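Local coordinates for protein GTP cyclohydrolase 1 type 2 homolog (Escherichia coli, Escherichia coli O157:H7, PDB 1NMO) that binds two iron ions in each subunit of a ring-shaped hexamer and may take part in degrading radiation-damaged nucleotides, at residues E7-E12 with S227-E232; W130-M135 with V165-W170; L155-T160 with H201-Q206; G174-I179 with E194-T199. All coordinates share one frame; numbering follows the deposited sequence.

Contact 1 of 4, residues E7-E12 with S227-E232; sequences EQLINE and SEWLNE
Ile-10 and Leu-230 make the closest approach here, CD1 of Ile-10 lying 3.6 Å from CD2 of Leu-230, with the two side chains meeting at roughly a right angle. Neither side chain sets out toward the other helix; its end bends nearer, so that the outer methyls meet. The second group of contacts is aliphatic on aromatic. Leu-9 and Trp-229 point at each other from opposite directions, and with CG anti to the backbone N (chi1 177° in Leu-9) the isobutyl end is carried forward to the six-membered part of the indole. Leu-9 CD2 stands 4.0 Å from Trp-229 CZ3, and Leu-9 CD1 is 4.1 Å from Trp-229 CH2. No hydrogen bond joins the segments, and the packing is modest, as expected of helix axes 12.4 Å apart that only long side chains can bridge. On helix 3-13 itself, Gln-8 NE2 donates to Glu-12 OE2 one turn on. Around the contact, Leu-230 also touches Leu-6 and Val-238 of strand 237-240; Ile-10 rests on Trp-96, just past strand 92-95. The first helix and the last helix of the chain thus lie together against the five-stranded sheet.

Contact 2 of 4, residues W130-M135 with V165-W170; sequences WGELTM and VQRVAW
Trp-130 lays its indole over one face of the Arg-167 guanidinium: CZ3 of Trp-130 sits 3.5 Å above the guanidinium plane and over its centre, while Arg-167 NH1 in turn lies over a face of the indole. The two planes are tilted 30° against each other. At the edge of the guanidinium, near its plane, comes the carboxylate of Glu-132, whose OE2 is 3.7 Å from Arg-167 NH2, a long salt bridge. Arg-167 reaches this place by running extended to CD and then bending at chi3 (-65°), which turns the guanidinium so that one face meets the indole and an edge the carboxylate. A second indole, that of Trp-170, turns its edge to the backbone of Gly-131, with CZ3 of Trp-170 3.6 Å from Gly-131 N; its own NE1 donates to Asn-109 O.

The backbones pair antiparallel. Gly-131 and Val-168 form a hydrogen-bonded pair, Gly-131 N to Val-168 O at 2.9 Å and Val-168 N to Gly-131 O at 2.7 Å, and Leu-133 N continues the pattern to Gln-166 O. On the face away from Trp-130, Leu-133 CD1 packs 3.8 Å from Val-165 CG1.

Strand 128-137 is flanked on its other side by strand 118-123, and strand 165-170 by the parallel strand 189-192, where Ile-191 meets Val-168 and Trp-170. The contact is therefore the step from the antiparallel margin of the six-stranded sheet to its parallel centre.

Contact 3 of 4, residues L155-T160 with H201-Q206; sequences LWCGDT and HSAREQ
Thr-160 turns its hydroxyl to the last turn of helix 197-205, OG1 donating to Arg-204 O at 2.7 Å. What brings it there is a chi1 of 70°, which sets OG1 between the backbone N and the carbonyl carbon. The donor reaches the carbonyl well to the side, with a C=O...O angle of 119°. The backbone of the same threonine is tied in by a water, which accepts from Thr-160 N at 2.9 Å and donates, weakly, to Ala-203 O. Two successive carbonyls near the helix end are thus met by one residue of the loop.

Cys-157 faces the helix directly. Its sulfur is anti to the backbone N and stands 4.1 Å from both Ala-203 CB and Arg-204 CG, a light apolar touch between strand and helix. Arg-204 extends from CG to NE and runs alongside Asp-159, both side chains pointing the same way. Asp-159 OD2 lies near the guanidinium plane but 4.1 Å from Arg-204 NE, beyond a salt bridge, with carboxylate and guanidinium planes 52° apart. The firmer partner of Arg-204 is in the second subunit, where Pro-244 O accepts from NH1; Arg-54 of the third subunit makes a long, weak ion pair with Asp-159 OD2.

Within the chain, strand 155-157 is an outer strand of the six-stranded sheet, antiparallel to strand 209-212. Helix 197-205 leans on that sheet through Ala-203 against Phe-210, and Ser-202 joins it to helix 179-185.

Contact 4 of 4, residues G174-I179 with E194-T199; sequences GGQSFI and EVSEQT
Thr-199 OG1, lying 3.5 Å from Gln-176 CB, is the polar atom on which this contact gathers. It accepts from Ser-196 N at 2.9 Å in a fairly straight bond, 159° at the hydrogen, and also meets a water at 3.1 Å. That water donates to Gln-176 O at 2.8 Å, so the threonine hydroxyl reaches the other segment through it. With OG1 anti to the carbonyl carbon (chi1 -42°), the hydroxyl is turned back toward Ser-196, just ahead of helix 197-205. The bond corresponds to one half of a capping box, the third residue of the helix accepting from the backbone of the residue before it.

The two segments are equivalent places in successive beta-alpha-beta crossovers: each leads from the end of a parallel strand, 165-170 or the adjacent 189-192, into the next helix. On the first, Gly-175 O accepts from Phe-178 N in a short 3-10 turn that carries Gln-176 over the second. The chain of Gln-176 is bent at chi2 and passes Val-195, though its exact placing is doubtful. Further along, Ile-179 CD1 packs 4.2 Å from Thr-199 CG2, close to Phe-210.

Glu-194 extends beside Gly-174, with CG of Glu-194 3.8 Å from Gly-174 CA. Its OE2 bonds to ND1 of His-215, an iron ligand, making it a second-shell partner that probably helps to orient the imidazole. OE2 also accepts from the backbone N of Glu-197 of the second subunit, and Ser-196 OG of this chain bonds to OE1 of Glu-194 of that subunit.

How the contacts relate
Following the chain from its N terminus, contact 1 opens first, at 7-12, and closes last, at 227-232; the other three lie within its loop. It belongs to the part of the fold built on the five-stranded sheet, whereas contacts 2, 3 and 4 belong to the six-stranded one, 30 to 39 Å away between centres. Contact 2 opens at 130-135, and contact 3 opens at 155-160 before 165-170 closes contact 2, so these two cross. Contact 4 opens at 174-179 and closes at 194-199, before contact 3 closes at 201-206, and is thus nested inside it. Contacts 3 and 4 share helix 197-205 and touch, Ser-202 CB lying 3.7 Å from Ile-179 CG2; both reach the second subunit.

Contact 1 of 4, residues E7-E12 with S227-E232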
loop_
_atom_site.group_PDB
_atom_site.type_symbol
_atom_site.label_atom_id
_atom_site.label_comp_id
_atom_site.label_asym_id
_atom_site.label_seq_id
_atom_site.Cartn_x
_atom_site.Cartn_y
_atom_site.Cartn_z
ATOM N N GLU A 7 46.815 -13.383 9.417
ATOM C CA GLU A 7 45.955 -14.305 10.117
ATOM C C GLU A 7 46.512 -14.361 11.534
ATOM O O GLU A 7 45.769 -14.246 12.552
ATOM C CB GLU A 7 45.994 -15.700 9.467
ATOM C CG GLU A 7 45.387 -16.829 10.334
ATOM C CD GLU A 7 45.596 -18.206 9.677
ATOM O OE1 GLU A 7 46.732 -18.441 9.223
ATOM O OE2 GLU A 7 44.653 -19.050 9.594
ATOM N N GLN A 8 47.821 -14.561 11.639
ATOM C CA GLN A 8 48.452 -14.601 12.993
ATOM C C GLN A 8 48.159 -13.301 13.815
ATOM O O GLN A 8 47.943 -13.317 15.048
ATOM C CB GLN A 8 49.993 -14.764 12.891
ATOM C CG GLN A 8 50.691 -14.614 14.281
ATOM C CD GLN A 8 52.217 -14.393 14.208
ATOM O OE1 GLN A 8 52.764 -13.742 13.271
ATOM N NE2 GLN A 8 52.912 -14.910 15.210
ATOM N N LEU A 9 48.116 -12.178 13.129
ATOM C CA LEU A 9 47.869 -10.928 13.858
ATOM C C LEU A 9 46.477 -10.879 14.558
ATOM O O LEU A 9 46.342 -10.497 15.736
ATOM C CB LEU A 9 48.015 -9.763 12.883
ATOM C CG LEU A 9 47.690 -8.451 13.589
ATOM C CD1 LEU A 9 48.785 -8.121 14.683
ATOM C CD2 LEU A 9 47.655 -7.382 12.597
ATOM N N ILE A 10 45.436 -11.240 13.816
ATOM C CA ILE A 10 44.071 -11.192 14.347
ATOM C C ILE A 10 43.944 -12.308 15.322
ATOM O O ILE A 10 43.405 -12.149 16.402
ATOM C CB ILE A 10 42.954 -11.394 13.247
ATOM C CG1 ILE A 10 43.194 -10.486 12.069
ATOM C CG2 ILE A 10 41.598 -11.048 13.816
ATOM C CD1 ILE A 10 43.680 -9.288 12.561
ATOM N N ASN A 11 44.472 -13.460 14.936
ATOM C CA ASN A 11 44.424 -14.607 15.796
ATOM C C ASN A 11 44.944 -14.271 17.175
ATOM O O ASN A 11 44.255 -14.547 18.193
ATOM C CB ASN A 11 45.245 -15.662 15.173
ATOM C CG ASN A 11 44.413 -16.672 14.436
ATOM O OD1 ASN A 11 43.167 -16.590 14.370
ATOM N ND2 ASN A 11 45.097 -17.665 13.880
ATOM N N GLU A 12 46.144 -13.692 17.271
ATOM C CA GLU A 12 46.635 -13.350 18.623
ATOM C C GLU A 12 45.816 -12.271 19.325
ATOM O O GLU A 12 45.612 -12.361 20.533
ATOM C CB GLU A 12 48.134 -12.971 18.611
ATOM C CG GLU A 12 49.013 -14.278 18.626
ATOM C CD GLU A 12 50.409 -14.064 18.007
ATOM O OE1 GLU A 12 50.837 -12.868 17.900
ATOM O OE2 GLU A 12 51.087 -15.087 17.652
ATOM N N SER A 227 37.643 -3.952 11.946
ATOM C CA SER A 227 38.116 -3.304 10.690
ATOM C C SER A 227 38.779 -1.962 10.994
ATOM O O SER A 227 39.749 -1.595 10.327
ATOM C CB SER A 227 36.949 -3.074 9.709
ATOM O OG SER A 227 36.293 -4.294 9.423
ATOM N N GLU A 228 38.259 -1.236 12.004
ATOM C CA GLU A 228 38.832 0.078 12.399
ATOM C C GLU A 228 40.108 -0.240 13.134
ATOM O O GLU A 228 41.127 0.399 12.945
ATOM C CB GLU A 228 37.873 0.812 13.332
ATOM C CG GLU A 228 36.593 1.213 12.619
ATOM C CD GLU A 228 35.447 1.575 13.578
ATOM O OE1 GLU A 228 35.468 1.054 14.771
ATOM O OE2 GLU A 228 34.529 2.360 13.115
ATOM N N TRP A 229 40.076 -1.263 13.963
ATOM C CA TRP A 229 41.298 -1.606 14.672
ATOM C C TRP A 229 42.385 -1.922 13.638
ATOM O O TRP A 229 43.573 -1.610 13.832
ATOM C CB TRP A 229 41.100 -2.867 15.521
ATOM C CG TRP A 229 42.290 -3.241 16.341
ATOM C CD1 TRP A 229 42.640 -2.728 17.579
ATOM C CD2 TRP A 229 43.323 -4.192 15.996
ATOM N NE1 TRP A 229 43.837 -3.320 18.021
ATOM C CE2 TRP A 229 44.266 -4.208 17.064
ATOM C CE3 TRP A 229 43.549 -5.024 14.884
ATOM C CZ2 TRP A 229 45.407 -5.033 17.046
ATOM C CZ3 TRP A 229 44.700 -5.851 14.854
ATOM C CH2 TRP A 229 45.614 -5.845 15.935
ATOM N N LEU A 230 42.039 -2.571 12.530
ATOM C CA LEU A 230 43.143 -2.851 11.596
ATOM C C LEU A 230 43.582 -1.537 10.929
ATOM O O LEU A 230 44.749 -1.317 10.721
ATOM C CB LEU A 230 42.721 -3.878 10.538
ATOM C CG LEU A 230 42.557 -5.322 10.999
ATOM C CD1 LEU A 230 41.552 -5.904 10.049
ATOM C CD2 LEU A 230 43.919 -6.143 10.899
ATOM N N ASN A 231 42.652 -0.679 10.563
ATOM C CA ASN A 231 43.065 0.563 9.951
ATOM C C ASN A 231 43.992 1.394 10.872
ATOM O O ASN A 231 44.947 2.063 10.408
ATOM C CB ASN A 231 41.827 1.393 9.588
ATOM C CG ASN A 231 41.190 0.926 8.308
ATOM O OD1 ASN A 231 41.900 0.600 7.336
ATOM N ND2 ASN A 231 39.864 0.924 8.253
ATOM N N GLU A 232 43.698 1.386 12.176
ATOM C CA GLU A 232 44.500 2.178 13.116
ATOM C C GLU A 232 45.803 1.482 13.557
ATOM O O GLU A 232 46.713 2.159 14.061
ATOM C CB GLU A 232 43.635 2.616 14.350
ATOM C CG GLU A 232 42.232 3.245 13.953
ATOM C CD GLU A 232 41.193 3.367 15.112
ATOM O OE1 GLU A 232 41.293 2.581 16.121
ATOM O OE2 GLU A 232 40.243 4.245 15.026
#

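Contact 2 of 4, residues W130-M135 with V165-W170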
loop_
_atom_site.group_PDB
_atom_site.type_symbol
_atom_site.label_atom_id
_atom_site.label_comp_id
_atom_site.label_asym_id
_atom_site.label_seq_id
_atom_site.Cartn_x
_atom_site.Cartn_y
_atom_site.Cartn_z
ATOM N N TRP A 130 26.522 -9.458 31.329
ATOM C CA TRP A 130 25.351 -8.798 31.920
ATOM C C TRP A 130 25.816 -7.426 32.390
ATOM O O TRP A 130 27.005 -7.170 32.479
ATOM C CB TRP A 130 24.757 -9.555 33.121
ATOM C CG TRP A 130 25.634 -9.534 34.394
ATOM C CD1 TRP A 130 26.569 -10.476 34.767
ATOM C CD2 TRP A 130 25.617 -8.552 35.449
ATOM N NE1 TRP A 130 27.129 -10.138 35.980
ATOM C CE2 TRP A 130 26.555 -8.970 36.425
ATOM C CE3 TRP A 130 24.891 -7.356 35.671
ATOM C CZ2 TRP A 130 26.784 -8.246 37.619
ATOM C CZ3 TRP A 130 25.135 -6.616 36.910
ATOM C CH2 TRP A 130 26.056 -7.079 37.836
ATOM N N GLY A 131 24.884 -6.535 32.641
ATOM C CA GLY A 131 25.256 -5.226 33.151
ATOM C C GLY A 131 24.004 -4.377 33.333
ATOM O O GLY A 131 22.890 -4.938 33.458
ATOM N N GLU A 132 24.189 -3.056 33.289
ATOM C CA GLU A 132 23.100 -2.128 33.458
ATOM C C GLU A 132 23.060 -0.940 32.522
ATOM O O GLU A 132 24.083 -0.281 32.198
ATOM C CB GLU A 132 23.114 -1.544 34.878
ATOM C CG GLU A 132 23.254 -2.563 36.022
ATOM C CD GLU A 132 23.008 -1.943 37.410
ATOM O OE1 GLU A 132 23.257 -0.715 37.612
ATOM O OE2 GLU A 132 22.552 -2.704 38.281
ATOM N N LEU A 133 21.857 -0.652 32.073
ATOM C CA LEU A 133 21.698 0.539 31.247
ATOM C C LEU A 133 22.087 1.697 32.182
ATOM O O LEU A 133 21.679 1.735 33.363
ATOM C CB LEU A 133 20.231 0.731 30.870
ATOM C CG LEU A 133 19.772 -0.208 29.785
ATOM C CD1 LEU A 133 18.238 -0.301 29.832
ATOM C CD2 LEU A 133 20.290 0.303 28.439
ATOM N N THR A 134 22.899 2.613 31.666
ATOM C CA THR A 134 23.304 3.782 32.395
ATOM C C THR A 134 22.104 4.711 32.456
ATOM O O THR A 134 22.185 5.775 33.009
ATOM C CB THR A 134 24.428 4.529 31.685
ATOM O OG1 THR A 134 24.201 4.498 30.270
ATOM C CG2 THR A 134 25.781 3.899 32.042
HETATM N N MSE A 135 21.001 4.361 31.846
HETATM C CA MSE A 135 19.850 5.225 32.027
HETATM C C MSE A 135 18.668 4.307 31.958
HETATM O O MSE A 135 18.045 4.157 30.882
HETATM C CB MSE A 135 19.784 6.298 30.964
HETATM C CG MSE A 135 19.054 7.530 31.511
HETATM SE SE MSE A 135 18.321 8.733 30.082
HETATM C CE MSE A 135 17.041 7.498 29.229
ATOM N N VAL A 165 13.522 -1.038 33.243
ATOM C CA VAL A 165 14.581 -1.991 32.961
ATOM C C VAL A 165 15.899 -1.371 33.391
ATOM O O VAL A 165 16.308 -0.291 32.910
ATOM C CB VAL A 165 14.709 -2.276 31.465
ATOM C CG1 VAL A 165 16.013 -3.028 31.180
ATOM C CG2 VAL A 165 13.565 -3.074 31.012
ATOM N N GLN A 166 16.601 -2.066 34.263
ATOM C CA GLN A 166 17.911 -1.555 34.689
ATOM C C GLN A 166 19.029 -2.563 34.368
ATOM O O GLN A 166 19.973 -2.233 33.689
ATOM C CB GLN A 166 17.911 -1.242 36.232
ATOM C CG GLN A 166 19.348 -1.069 36.761
ATOM C CD GLN A 166 19.448 -0.051 37.877
ATOM O OE1 GLN A 166 20.481 0.637 38.035
ATOM N NE2 GLN A 166 18.399 0.059 38.653
ATOM N N ARG A 167 18.889 -3.788 34.875
ATOM C CA ARG A 167 19.886 -4.853 34.713
ATOM C C ARG A 167 19.507 -5.656 33.498
ATOM O O ARG A 167 18.363 -6.070 33.345
ATOM C CB ARG A 167 19.923 -5.711 36.017
ATOM C CG ARG A 167 20.790 -6.959 35.973
ATOM C CD ARG A 167 20.802 -7.619 37.404
ATOM N NE ARG A 167 21.467 -6.660 38.288
ATOM C CZ ARG A 167 22.413 -6.977 39.165
ATOM N NH1 ARG A 167 22.787 -8.255 39.296
ATOM N NH2 ARG A 167 23.055 -5.988 39.831
ATOM N N VAL A 168 20.470 -5.884 32.634
ATOM C CA VAL A 168 20.247 -6.558 31.352
ATOM C C VAL A 168 21.280 -7.660 31.037
ATOM O O VAL A 168 22.373 -7.685 31.641
ATOM C CB VAL A 168 20.382 -5.473 30.283
ATOM C CG1 VAL A 168 20.276 -6.064 28.935
ATOM C CG2 VAL A 168 19.293 -4.458 30.483
ATOM N N ALA A 169 20.957 -8.634 30.180
ATOM C CA ALA A 169 22.062 -9.544 29.815
ATOM C C ALA A 169 21.819 -9.689 28.304
ATOM O O ALA A 169 20.737 -9.342 27.831
ATOM C CB ALA A 169 22.011 -10.890 30.552
ATOM N N TRP A 170 22.764 -10.197 27.526
ATOM C CA TRP A 170 22.508 -10.228 26.116
ATOM C C TRP A 170 23.449 -11.173 25.468
ATOM O O TRP A 170 24.441 -11.555 26.097
ATOM C CB TRP A 170 22.730 -8.831 25.557
ATOM C CG TRP A 170 24.140 -8.279 25.688
ATOM C CD1 TRP A 170 25.143 -8.349 24.776
ATOM C CD2 TRP A 170 24.701 -7.596 26.840
ATOM N NE1 TRP A 170 26.297 -7.764 25.274
ATOM C CE2 TRP A 170 26.053 -7.292 26.532
ATOM C CE3 TRP A 170 24.182 -7.217 28.107
ATOM C CZ2 TRP A 170 26.897 -6.616 27.435
ATOM C CZ3 TRP A 170 25.025 -6.543 29.029
ATOM C CH2 TRP A 170 26.357 -6.256 28.682
#

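Contact 3 of 4, residues L155-T160 with H201-Q206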
loop_
_atom_site.group_PDB
_atom_site.type_symbol
_atom_site.label_atom_id
_atom_site.label_comp_id
_atom_site.label_asym_id
_atom_site.label_seq_id
_atom_site.Cartn_x
_atom_site.Cartn_y
_atom_site.Cartn_z
ATOM N N LEU A 155 11.674 -7.190 17.949
ATOM C CA LEU A 155 10.489 -7.876 18.470
ATOM C C LEU A 155 10.632 -7.658 19.971
ATOM O O LEU A 155 11.672 -7.980 20.528
ATOM C CB LEU A 155 10.546 -9.387 18.215
ATOM C CG LEU A 155 9.674 -10.226 19.187
ATOM C CD1 LEU A 155 8.315 -9.549 19.242
ATOM C CD2 LEU A 155 9.449 -11.653 18.692
ATOM N N TRP A 156 9.623 -7.104 20.639
ATOM C CA TRP A 156 9.725 -6.924 22.099
ATOM C C TRP A 156 8.558 -7.620 22.808
ATOM O O TRP A 156 7.389 -7.429 22.462
ATOM C CB TRP A 156 9.762 -5.452 22.472
ATOM C CG TRP A 156 9.428 -5.116 23.974
ATOM C CD1 TRP A 156 10.032 -5.632 25.097
ATOM C CD2 TRP A 156 8.394 -4.238 24.459
ATOM N NE1 TRP A 156 9.422 -5.137 26.236
ATOM C CE2 TRP A 156 8.425 -4.282 25.870
ATOM C CE3 TRP A 156 7.447 -3.413 23.832
ATOM C CZ2 TRP A 156 7.551 -3.536 26.668
ATOM C CZ3 TRP A 156 6.577 -2.672 24.639
ATOM C CH2 TRP A 156 6.641 -2.741 26.026
ATOM N N CYS A 157 8.891 -8.474 23.768
ATOM C CA CYS A 157 7.869 -9.146 24.496
ATOM C C CYS A 157 8.109 -8.783 25.947
ATOM O O CYS A 157 9.030 -9.311 26.578
ATOM C CB CYS A 157 7.960 -10.657 24.265
ATOM S SG CYS A 157 6.803 -11.618 25.302
ATOM N N GLY A 158 7.280 -7.891 26.487
ATOM C CA GLY A 158 7.505 -7.483 27.884
ATOM C C GLY A 158 6.304 -7.397 28.813
ATOM O O GLY A 158 6.356 -6.799 29.898
ATOM N N ASP A 159 5.223 -8.025 28.386
ATOM C CA ASP A 159 3.970 -8.102 29.141
ATOM C C ASP A 159 4.206 -8.418 30.635
ATOM O O ASP A 159 3.522 -7.873 31.485
ATOM C CB ASP A 159 3.074 -9.196 28.547
ATOM C CG ASP A 159 2.928 -9.114 27.005
ATOM O OD1 ASP A 159 2.291 -8.073 26.552
ATOM O OD2 ASP A 159 3.439 -10.100 26.316
ATOM N N THR A 160 5.171 -9.274 30.981
ATOM C CA THR A 160 5.373 -9.541 32.419
ATOM C C THR A 160 6.705 -9.081 32.971
ATOM O O THR A 160 7.183 -9.585 34.021
ATOM C CB THR A 160 5.192 -11.036 32.735
ATOM O OG1 THR A 160 6.285 -11.782 32.171
ATOM C CG2 THR A 160 3.847 -11.574 32.081
ATOM N N HIS A 201 7.754 -18.062 25.789
ATOM C CA HIS A 201 7.194 -18.561 27.067
ATOM C C HIS A 201 8.222 -18.286 28.176
ATOM O O HIS A 201 7.887 -18.111 29.384
ATOM C CB HIS A 201 6.924 -20.090 26.970
ATOM C CG HIS A 201 6.115 -20.476 25.769
ATOM N ND1 HIS A 201 4.905 -19.880 25.475
ATOM C CD2 HIS A 201 6.383 -21.310 24.731
ATOM C CE1 HIS A 201 4.460 -20.330 24.306
ATOM N NE2 HIS A 201 5.340 -21.196 23.835
ATOM N N SER A 202 9.493 -18.309 27.802
ATOM C CA SER A 202 10.499 -18.011 28.830
ATOM C C SER A 202 10.386 -16.570 29.284
ATOM O O SER A 202 10.435 -16.311 30.470
ATOM C CB SER A 202 11.913 -18.259 28.311
ATOM O OG SER A 202 12.086 -19.636 27.991
ATOM N N ALA A 203 10.205 -15.637 28.347
ATOM C CA ALA A 203 10.099 -14.215 28.667
ATOM C C ALA A 203 8.935 -13.991 29.576
ATOM O O ALA A 203 9.054 -13.328 30.653
ATOM C CB ALA A 203 9.890 -13.410 27.403
ATOM N N ARG A 204 7.802 -14.565 29.149
ATOM C CA ARG A 204 6.561 -14.445 29.882
ATOM C C ARG A 204 6.557 -15.097 31.288
ATOM O O ARG A 204 6.173 -14.457 32.258
ATOM C CB ARG A 204 5.399 -15.053 29.059
ATOM C CG ARG A 204 4.913 -14.191 27.900
ATOM C CD ARG A 204 3.886 -15.006 26.990
ATOM N NE ARG A 204 3.451 -14.213 25.815
ATOM C CZ ARG A 204 2.694 -14.728 24.835
ATOM N NH1 ARG A 204 2.312 -16.013 24.908
ATOM N NH2 ARG A 204 2.270 -13.970 23.793
ATOM N N GLU A 205 6.968 -16.362 31.365
ATOM C CA GLU A 205 6.920 -17.119 32.603
ATOM C C GLU A 205 7.951 -16.787 33.657
ATOM O O GLU A 205 7.795 -17.141 34.838
ATOM C CB GLU A 205 6.922 -18.606 32.264
ATOM C CG GLU A 205 5.520 -19.037 31.713
ATOM C CD GLU A 205 5.508 -20.515 31.208
ATOM O OE1 GLU A 205 6.061 -21.429 31.873
ATOM O OE2 GLU A 205 4.964 -20.786 30.115
ATOM N N GLN A 206 8.997 -16.081 33.247
ATOM C CA GLN A 206 10.030 -15.673 34.193
ATOM C C GLN A 206 10.025 -14.159 34.394
ATOM O O GLN A 206 10.898 -13.639 35.075
ATOM C CB GLN A 206 11.420 -16.218 33.781
ATOM C CG GLN A 206 11.524 -17.766 33.970
ATOM C CD GLN A 206 12.713 -18.454 33.190
ATOM O OE1 GLN A 206 13.138 -17.993 32.104
ATOM N NE2 GLN A 206 13.200 -19.589 33.714
HETATM O O HOH W 1 7.377 -10.543 29.609
#

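Contact 4 of 4, residues G174-I179 with E194-T199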
loop_
_atom_site.group_PDB
_atom_site.type_symbol
_atom_site.label_atom_id
_atom_site.label_comp_id
_atom_site.label_asym_id
_atom_site.label_seq_id
_atom_site.Cartn_x
_atom_site.Cartn_y
_atom_site.Cartn_z
ATOM N N GLY A 174 22.225 -15.634 17.224
ATOM C CA GLY A 174 21.207 -16.594 17.639
ATOM C C GLY A 174 21.415 -17.019 19.090
ATOM O O GLY A 174 21.657 -18.210 19.334
ATOM N N GLY A 175 21.377 -16.060 20.039
ATOM C CA GLY A 175 21.569 -16.389 21.439
ATOM C C GLY A 175 20.294 -16.598 22.238
ATOM O O GLY A 175 20.341 -16.659 23.450
ATOM N N GLN A 176 19.146 -16.754 21.575
ATOM C CA GLN A 176 17.883 -16.888 22.287
ATOM C C GLN A 176 17.866 -17.982 23.303
ATOM O O GLN A 176 17.063 -17.954 24.226
ATOM C CB GLN A 176 16.696 -17.327 21.395
ATOM C CG GLN A 176 16.576 -16.978 19.945
ATOM C CD GLN A 176 17.485 -17.734 18.990
ATOM O OE1 GLN A 176 18.672 -17.425 18.939
ATOM N NE2 GLN A 176 16.926 -18.699 18.184
ATOM N N SER A 177 18.656 -19.033 23.084
ATOM C CA SER A 177 18.512 -20.154 24.008
ATOM C C SER A 177 19.139 -19.861 25.367
ATOM O O SER A 177 18.996 -20.657 26.321
ATOM C CB SER A 177 19.075 -21.444 23.357
ATOM O OG SER A 177 20.476 -21.361 23.235
ATOM N N PHE A 178 19.780 -18.688 25.481
ATOM C CA PHE A 178 20.453 -18.331 26.729
ATOM C C PHE A 178 19.501 -17.577 27.621
ATOM O O PHE A 178 19.846 -17.162 28.715
ATOM C CB PHE A 178 21.662 -17.451 26.418
ATOM C CG PHE A 178 22.841 -18.219 25.890
ATOM C CD1 PHE A 178 23.423 -19.246 26.672
ATOM C CD2 PHE A 178 23.420 -17.887 24.656
ATOM C CE1 PHE A 178 24.556 -19.922 26.231
ATOM C CE2 PHE A 178 24.558 -18.554 24.197
ATOM C CZ PHE A 178 25.139 -19.556 24.946
ATOM N N ILE A 179 18.283 -17.368 27.154
ATOM C CA ILE A 179 17.383 -16.653 27.988
ATOM C C ILE A 179 17.088 -17.256 29.369
ATOM O O ILE A 179 16.916 -16.505 30.367
ATOM C CB ILE A 179 16.057 -16.392 27.256
ATOM C CG1 ILE A 179 15.188 -15.478 28.136
ATOM C CG2 ILE A 179 15.310 -17.727 26.930
ATOM C CD1 ILE A 179 13.936 -14.813 27.371
ATOM N N GLU A 194 17.962 -13.397 17.406
ATOM C CA GLU A 194 16.828 -14.149 16.898
ATOM C C GLU A 194 15.892 -14.563 18.024
ATOM O O GLU A 194 16.182 -14.343 19.213
ATOM C CB GLU A 194 17.341 -15.396 16.196
ATOM C CG GLU A 194 18.509 -15.193 15.335
ATOM C CD GLU A 194 18.662 -16.363 14.373
ATOM O OE1 GLU A 194 17.884 -17.329 14.577
ATOM O OE2 GLU A 194 19.536 -16.337 13.422
ATOM N N VAL A 195 14.768 -15.172 17.632
ATOM C CA VAL A 195 13.761 -15.635 18.561
ATOM C C VAL A 195 13.214 -17.000 18.085
ATOM O O VAL A 195 13.116 -17.255 16.866
ATOM C CB VAL A 195 12.596 -14.595 18.685
ATOM C CG1 VAL A 195 11.750 -14.567 17.403
ATOM C CG2 VAL A 195 11.691 -14.899 19.892
ATOM N N SER A 196 12.919 -17.898 19.037
ATOM C CA SER A 196 12.285 -19.145 18.661
ATOM C C SER A 196 10.939 -19.255 19.392
ATOM O O SER A 196 10.541 -18.396 20.260
ATOM C CB SER A 196 13.161 -20.354 18.960
ATOM O OG SER A 196 14.325 -20.281 18.143
ATOM N N GLU A 197 10.196 -20.289 19.034
ATOM C CA GLU A 197 8.868 -20.444 19.653
ATOM C C GLU A 197 8.992 -20.483 21.189
ATOM O O GLU A 197 8.266 -19.820 21.918
ATOM C CB GLU A 197 8.239 -21.760 19.100
ATOM C CG GLU A 197 6.738 -22.080 19.418
ATOM C CD GLU A 197 6.545 -22.600 20.833
ATOM O OE1 GLU A 197 7.541 -23.195 21.312
ATOM O OE2 GLU A 197 5.442 -22.407 21.448
ATOM N N GLN A 198 9.963 -21.210 21.697
ATOM C CA GLN A 198 10.003 -21.361 23.134
ATOM C C GLN A 198 10.434 -20.146 23.934
ATOM O O GLN A 198 10.069 -20.026 25.100
ATOM C CB GLN A 198 10.896 -22.539 23.440
ATOM C CG GLN A 198 12.321 -22.261 23.032
ATOM C CD GLN A 198 13.084 -23.538 22.952
ATOM O OE1 GLN A 198 13.326 -24.220 24.014
ATOM N NE2 GLN A 198 13.450 -23.937 21.701
ATOM N N THR A 199 11.273 -19.303 23.308
ATOM C CA THR A 199 11.808 -18.065 23.882
ATOM C C THR A 199 10.691 -17.199 24.495
ATOM O O THR A 199 10.839 -16.612 25.591
ATOM C CB THR A 199 12.476 -17.183 22.791
ATOM O OG1 THR A 199 13.261 -17.980 21.874
ATOM C CG2 THR A 199 13.377 -16.140 23.468
HETATM O O HOH W 2 14.777 -19.600 23.994
#